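Side-chain contacts in O-ureido-L-serine synthase (Streptomyces lavendulae, PDB 3X44), which joins hydroxyurea to O-acetyl-L-serine, using pyridoxal 5'-phosphate, to make O-ureido-L-serine on the way to the antibiotic D-cycloserine: residues Ser49-Leu52 / Asp53-Lys57; Ala162-Gly166 / Lys167-His171; Asp243-Thr246 / Ala247-Ser251. The protein carries 1 engineered substitution. All coordinates share one frame; numbering follows the deposited sequence.

Three local contacts follow one another along a chain of the pyridoxal-phosphate-dependent cysteine synthase family, and none touches another. Contact 1 forms the C-terminal half of helix 43-56, whose first residue, the engineered Ala-43, replaces the lysine that carries the cofactor; the Val-50 side chain lies about 11 Å from the bound external aldimine of O-ureido-L-serine. Contact 3 opens helix 244-257, with the Ala-247 side chain about 7 Å from that of the cofactor-binding Ser-265. Contact 2, remote from these sites, connects helix 147-164 to strand 171-174. Centres of contacts 1 and 3 are 36 Å apart, on opposite sides of the chain's centre; contacts 2 and 3 are 27 Å apart, centre to centre.

Contact 1: residues Ser49-Leu52 / Asp53-Lys57; sequences SVVL and DAEAK
Val-51 and Glu-55, one helical turn apart, show how a carboxylate can be led back over an apolar surface. Oblique to the valine, the glutamate brings OE1 to 3.7 Å from Val-51 CG1, while its other oxygen, OE2, comes equally near Leu-52 CD2. Setting CG beside the backbone N (chi1 -62°) and extending the chain beyond it carries the carboxylate back along the helix to these two residues. Val-51 also accepts the backbone N-H of Glu-55 through its own carbonyl oxygen, at 2.9 Å from Glu-55 N to Val-51 O, one of four successive i to i+4 bonds that bind the two segments into the final turns of helix 43-56.

The close-packed side of this helix is formed by Val-50, Val-51 and Ala-54. Val-51 rests on Leu-78 and Val-81 of helix 73-85, Val-50 and Ala-54 both meet Phe-138, and Leu-52, less deeply covered, touches Gly-166 of a second subunit.

Toward solvent the contacts become looser and more polar. Asp-53 turns CG anti to its own N (chi1 172°), and a water donates both to its OD2, at 2.6 Å, and to Val-50 O, at 2.7 Å, bridging side chain and main chain. Lys-57, exposed at the helix end, folds back so that NZ reaches Asp-53 OD2 at 3.2 Å in a weak hydrogen bond that is part of a salt bridge, though other atoms of the pair sit too close in the model for its detailed geometry to be trusted.

The carboxylate of Glu-55 has firmer partners beyond the segments: Tyr-87 OH hydrogen-bonds OE1, and Arg-85 makes a salt bridge to OE2. Flanked by apolar carbons yet held at both oxygens, this carboxylate is likely to stay ionised and ties helix 43-56 to the end of helix 73-85.

Contact 2: residues Ala162-Gly166 / Lys167-His171; sequences ADFAG and KRLDH
Asp-163 meets Lys-167 through its backbone: the lysine's aliphatic chain runs back toward helix 147-164, bringing Lys-167 CD to 3.6 Å from Asp-163 O. Next comes Phe-164, whose side chain and that of Leu-169 cross at about a right angle. The leucine methyl CD1 sits over one face of the ring in a CH-pi contact, 4.0 Å from the ring centroid and only 11° off the normal. With its CG anti to the backbone N (chi1 180°), Leu-169 reaches over the ring while its CB approaches Phe-164 CD2. Tyr-30 meets the same phenylalanine edge-to-face, and Leu-3 of a third subunit also packs against it.

The backbone here makes a type II beta turn from Phe-164 to Lys-167, part of the helix-to-strand connection in this alpha/beta fold. Lys-167 N closes it on Phe-164 O at 2.8 Å, approaching from above the carbonyl plane; Arg-193 NH1 gives that oxygen a further hydrogen bond. Ala-165, at the second position of the turn, packs on Thr-155 of the second subunit. Gly-166 takes the third, where its positive phi of 77° suits a glycine, and passes the chain to Lys-167.

Contact 3: residues Asp243-Thr246 / Ala247-Ser251; sequences DEVT and ARDTS
Thr-246 and Thr-250 lie side by side in the first turns of helix 244-257, which begins with an Asp N-cap. Capping comes first among the interactions: Asp-243 OD2 accepts from Thr-246 N at 2.8 Å, met from above the carboxylate plane, while Thr-246 OG1 donates to the other oxygen, OD1, in a very short bond. Both carboxylate oxygens are thus engaged, and the helix N-terminus would tend to stabilise their negative charge.

Backbone bonds continue the helix, with Ala-247 N to Asp-243 O at 3.1 Å and Asp-249 N to Val-245 O at 2.8 Å.

Van der Waals contacts are slighter: the methyl Val-245 CG1 lies 4.1 Å from Arg-248 NH2 and 4.0 Å from Asp-249 OD1, its side chain pointing the same way as both; on another side Ala-247 and Thr-250 pack against helix 264-278.

Among charged groups, Arg-248 bends at chi2 and chi3 so that NE and NH2 grip Asp-249 OD2 side-on, a salt bridge within the guanidinium plane, while NH1 hydrogen-bonds Phe-301 O.

At Thr-246 O two donors of one residue converge from opposite faces of the carbonyl plane: Thr-250 N at 2.9 Å and Thr-250 OG1 at 2.6 Å.

Contact 1: residues Ser49-Leu52 / Asp53-Lys57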
# COMPACT_ATOMS: atom_id res chain seq x y z
N SER A 49 -18.77 -7.25 -6.73
CA SER A 49 -19.14 -6.65 -8.00
C SER A 49 -20.60 -6.82 -8.37
O SER A 49 -21.26 -5.84 -8.72
CB SER A 49 -18.29 -7.23 -9.13
OG SER A 49 -18.53 -6.52 -10.32
N VAL A 50 -21.10 -8.05 -8.29
CA VAL A 50 -22.49 -8.33 -8.63
C VAL A 50 -23.45 -7.58 -7.71
O VAL A 50 -24.46 -7.03 -8.17
CB VAL A 50 -22.78 -9.85 -8.55
CG1 VAL A 50 -24.26 -10.10 -8.77
CG2 VAL A 50 -21.94 -10.59 -9.59
N VAL A 51 -23.13 -7.55 -6.42
CA VAL A 51 -23.96 -6.87 -5.44
C VAL A 51 -23.97 -5.35 -5.66
O VAL A 51 -25.03 -4.72 -5.66
CB VAL A 51 -23.46 -7.18 -4.00
CG1 VAL A 51 -24.04 -6.20 -3.00
CG2 VAL A 51 -23.85 -8.60 -3.64
N LEU A 52 -22.79 -4.77 -5.85
CA LEU A 52 -22.68 -3.33 -6.08
C LEU A 52 -23.43 -2.94 -7.36
O LEU A 52 -24.15 -1.95 -7.40
CB LEU A 52 -21.22 -2.91 -6.21
CG LEU A 52 -20.34 -2.99 -4.95
CD1 LEU A 52 -18.95 -2.48 -5.28
CD2 LEU A 52 -20.96 -2.17 -3.82
N ASP A 53 -23.25 -3.75 -8.41
CA ASP A 53 -23.89 -3.51 -9.69
C ASP A 53 -25.41 -3.57 -9.54
O ASP A 53 -26.14 -2.72 -10.06
CB ASP A 53 -23.44 -4.58 -10.70
CG ASP A 53 -24.22 -4.52 -12.00
OD1 ASP A 53 -23.92 -3.64 -12.83
OD2 ASP A 53 -25.12 -5.37 -12.19
N ALA A 54 -25.88 -4.58 -8.82
CA ALA A 54 -27.31 -4.77 -8.58
C ALA A 54 -27.88 -3.58 -7.81
O ALA A 54 -28.99 -3.13 -8.09
CB ALA A 54 -27.55 -6.06 -7.81
N GLU A 55 -27.11 -3.09 -6.84
CA GLU A 55 -27.55 -1.95 -6.04
C GLU A 55 -27.69 -0.70 -6.91
O GLU A 55 -28.68 0.02 -6.81
CB GLU A 55 -26.54 -1.65 -4.92
CG GLU A 55 -26.35 -2.78 -3.91
CD GLU A 55 -25.37 -2.42 -2.82
OE1 GLU A 55 -25.46 -3.00 -1.72
OE2 GLU A 55 -24.51 -1.55 -3.05
N ALA A 56 -26.70 -0.46 -7.77
CA ALA A 56 -26.73 0.72 -8.63
C ALA A 56 -27.84 0.63 -9.66
O ALA A 56 -28.29 1.65 -10.19
CB ALA A 56 -25.39 0.89 -9.33
N LYS A 57 -28.28 -0.59 -9.93
CA LYS A 57 -29.35 -0.82 -10.90
C LYS A 57 -30.70 -0.88 -10.20
O LYS A 57 -31.72 -1.12 -10.84
CB LYS A 57 -29.09 -2.11 -11.67
CG LYS A 57 -28.22 -1.92 -12.90
CD LYS A 57 -27.15 -3.00 -13.01
CE LYS A 57 -26.23 -2.73 -14.19
NZ LYS A 57 -25.93 -3.95 -14.98
O HOH W 1 -25.32 -7.47 -10.72

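Contact 2: residues Ala162-Gly166 / Lys167-His171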
# COMPACT_ATOMS: atom_id res chain seq x y z
N ALA A 162 0.15 -3.74 -13.33
CA ALA A 162 0.93 -2.78 -12.55
C ALA A 162 2.18 -3.45 -11.99
O ALA A 162 3.27 -2.88 -12.05
CB ALA A 162 0.08 -2.23 -11.39
N ASP A 163 2.02 -4.65 -11.47
CA ASP A 163 3.15 -5.39 -10.89
C ASP A 163 4.20 -5.77 -11.93
O ASP A 163 5.39 -5.79 -11.63
CB ASP A 163 2.65 -6.65 -10.20
CG ASP A 163 2.18 -6.40 -8.78
OD1 ASP A 163 2.39 -5.29 -8.26
OD2 ASP A 163 1.61 -7.32 -8.18
N PHE A 164 3.76 -6.06 -13.15
CA PHE A 164 4.68 -6.45 -14.20
C PHE A 164 5.06 -5.35 -15.18
O PHE A 164 5.77 -5.60 -16.15
CB PHE A 164 4.12 -7.65 -14.97
CG PHE A 164 4.37 -8.97 -14.29
CD1 PHE A 164 3.37 -9.59 -13.56
CD2 PHE A 164 5.63 -9.57 -14.35
CE1 PHE A 164 3.61 -10.79 -12.90
CE2 PHE A 164 5.88 -10.77 -13.69
CZ PHE A 164 4.87 -11.38 -12.96
N ALA A 165 4.60 -4.13 -14.92
CA ALA A 165 4.92 -3.00 -15.79
C ALA A 165 6.43 -2.82 -15.86
O ALA A 165 7.10 -2.73 -14.83
CB ALA A 165 4.25 -1.73 -15.29
N GLY A 166 6.96 -2.77 -17.07
CA GLY A 166 8.38 -2.59 -17.26
C GLY A 166 9.16 -3.88 -17.02
O GLY A 166 10.39 -3.87 -17.03
N LYS A 167 8.44 -4.98 -16.80
CA LYS A 167 9.06 -6.27 -16.54
C LYS A 167 8.63 -7.37 -17.51
O LYS A 167 7.60 -7.26 -18.18
CB LYS A 167 8.75 -6.72 -15.11
CG LYS A 167 9.47 -5.91 -14.05
CD LYS A 167 8.79 -6.05 -12.70
CE LYS A 167 9.14 -4.89 -11.79
NZ LYS A 167 10.61 -4.66 -11.71
N ARG A 168 9.41 -8.43 -17.57
CA ARG A 168 9.12 -9.54 -18.47
C ARG A 168 8.01 -10.47 -17.95
O ARG A 168 8.03 -10.89 -16.79
CB ARG A 168 10.38 -10.36 -18.71
CG ARG A 168 10.13 -11.67 -19.46
CD ARG A 168 11.39 -12.15 -20.17
NE ARG A 168 11.13 -13.36 -20.96
CZ ARG A 168 12.08 -14.12 -21.49
NH1 ARG A 168 13.36 -13.79 -21.32
NH2 ARG A 168 11.75 -15.21 -22.18
N LEU A 169 7.05 -10.76 -18.82
CA LEU A 169 5.95 -11.66 -18.52
C LEU A 169 5.62 -12.39 -19.82
O LEU A 169 5.30 -11.75 -20.82
CB LEU A 169 4.71 -10.89 -18.02
CG LEU A 169 3.50 -11.78 -17.69
CD1 LEU A 169 3.88 -12.78 -16.60
CD2 LEU A 169 2.32 -10.92 -17.24
N ASP A 170 5.72 -13.71 -19.79
CA ASP A 170 5.48 -14.54 -20.97
C ASP A 170 4.19 -15.35 -21.00
O ASP A 170 3.59 -15.52 -22.06
CB ASP A 170 6.66 -15.49 -21.17
CG ASP A 170 7.96 -14.76 -21.36
OD1 ASP A 170 8.12 -14.08 -22.40
OD2 ASP A 170 8.82 -14.84 -20.46
N HIS A 171 3.77 -15.88 -19.85
CA HIS A 171 2.54 -16.68 -19.79
C HIS A 171 1.69 -16.36 -18.58
O HIS A 171 2.22 -16.13 -17.49
CB HIS A 171 2.86 -18.17 -19.74
CG HIS A 171 3.95 -18.60 -20.67
ND1 HIS A 171 3.69 -19.18 -21.89
CD2 HIS A 171 5.29 -18.55 -20.55
CE1 HIS A 171 4.84 -19.47 -22.49
NE2 HIS A 171 5.82 -19.10 -21.69

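Contact 3: residues Asp243-Thr246 / Ala247-Ser251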
# COMPACT_ATOMS: atom_id res chain seq x y z
N ASP A 243 -4.64 -33.11 -14.81
CA ASP A 243 -5.34 -34.12 -14.04
C ASP A 243 -5.39 -33.71 -12.57
O ASP A 243 -4.46 -33.10 -12.04
CB ASP A 243 -4.66 -35.48 -14.21
CG ASP A 243 -3.30 -35.53 -13.55
OD1 ASP A 243 -2.33 -35.06 -14.17
OD2 ASP A 243 -3.22 -36.02 -12.40
N GLU A 244 -6.49 -34.07 -11.91
CA GLU A 244 -6.69 -33.70 -10.52
C GLU A 244 -5.62 -34.16 -9.54
O GLU A 244 -5.28 -33.43 -8.62
CB GLU A 244 -8.07 -34.18 -10.05
CG GLU A 244 -8.33 -35.67 -10.22
CD GLU A 244 -9.80 -36.01 -10.09
OE1 GLU A 244 -10.12 -37.16 -9.72
OE2 GLU A 244 -10.63 -35.12 -10.35
N VAL A 245 -5.09 -35.37 -9.73
CA VAL A 245 -4.06 -35.89 -8.84
C VAL A 245 -2.80 -35.03 -8.91
O VAL A 245 -2.25 -34.64 -7.87
CB VAL A 245 -3.70 -37.36 -9.20
CG1 VAL A 245 -2.73 -37.92 -8.16
CG2 VAL A 245 -4.96 -38.20 -9.23
N THR A 246 -2.34 -34.74 -10.12
CA THR A 246 -1.16 -33.91 -10.28
C THR A 246 -1.39 -32.56 -9.59
O THR A 246 -0.50 -32.03 -8.93
CB THR A 246 -0.86 -33.63 -11.76
OG1 THR A 246 -0.59 -34.86 -12.44
CG2 THR A 246 0.33 -32.71 -11.90
N ALA A 247 -2.60 -32.03 -9.74
CA ALA A 247 -2.96 -30.75 -9.14
C ALA A 247 -2.87 -30.83 -7.62
O ALA A 247 -2.32 -29.94 -6.97
CB ALA A 247 -4.39 -30.36 -9.56
N ARG A 248 -3.44 -31.91 -7.08
CA ARG A 248 -3.45 -32.16 -5.64
C ARG A 248 -2.03 -32.25 -5.11
O ARG A 248 -1.71 -31.68 -4.06
CB ARG A 248 -4.20 -33.48 -5.38
CG ARG A 248 -4.68 -33.66 -3.95
CD ARG A 248 -3.60 -34.26 -3.07
NE ARG A 248 -2.92 -35.40 -3.67
CZ ARG A 248 -3.30 -36.67 -3.52
NH1 ARG A 248 -4.35 -36.96 -2.77
NH2 ARG A 248 -2.61 -37.65 -4.10
N ASP A 249 -1.18 -32.97 -5.83
CA ASP A 249 0.21 -33.15 -5.43
C ASP A 249 0.98 -31.83 -5.52
O ASP A 249 1.88 -31.57 -4.73
CB ASP A 249 0.89 -34.19 -6.33
CG ASP A 249 0.38 -35.59 -6.08
OD1 ASP A 249 0.73 -36.49 -6.88
OD2 ASP A 249 -0.36 -35.80 -5.09
N THR A 250 0.61 -30.99 -6.48
CA THR A 250 1.29 -29.71 -6.65
C THR A 250 0.90 -28.74 -5.54
O THR A 250 1.72 -27.92 -5.10
CB THR A 250 0.98 -29.13 -8.04
OG1 THR A 250 1.32 -30.11 -9.04
CG2 THR A 250 1.79 -27.88 -8.29
N SER A 251 -0.33 -28.85 -5.05
CA SER A 251 -0.79 -28.00 -3.96
C SER A 251 -0.00 -28.40 -2.70
O SER A 251 0.39 -27.55 -1.90
CB SER A 251 -2.29 -28.22 -3.70
OG SER A 251 -2.64 -27.84 -2.38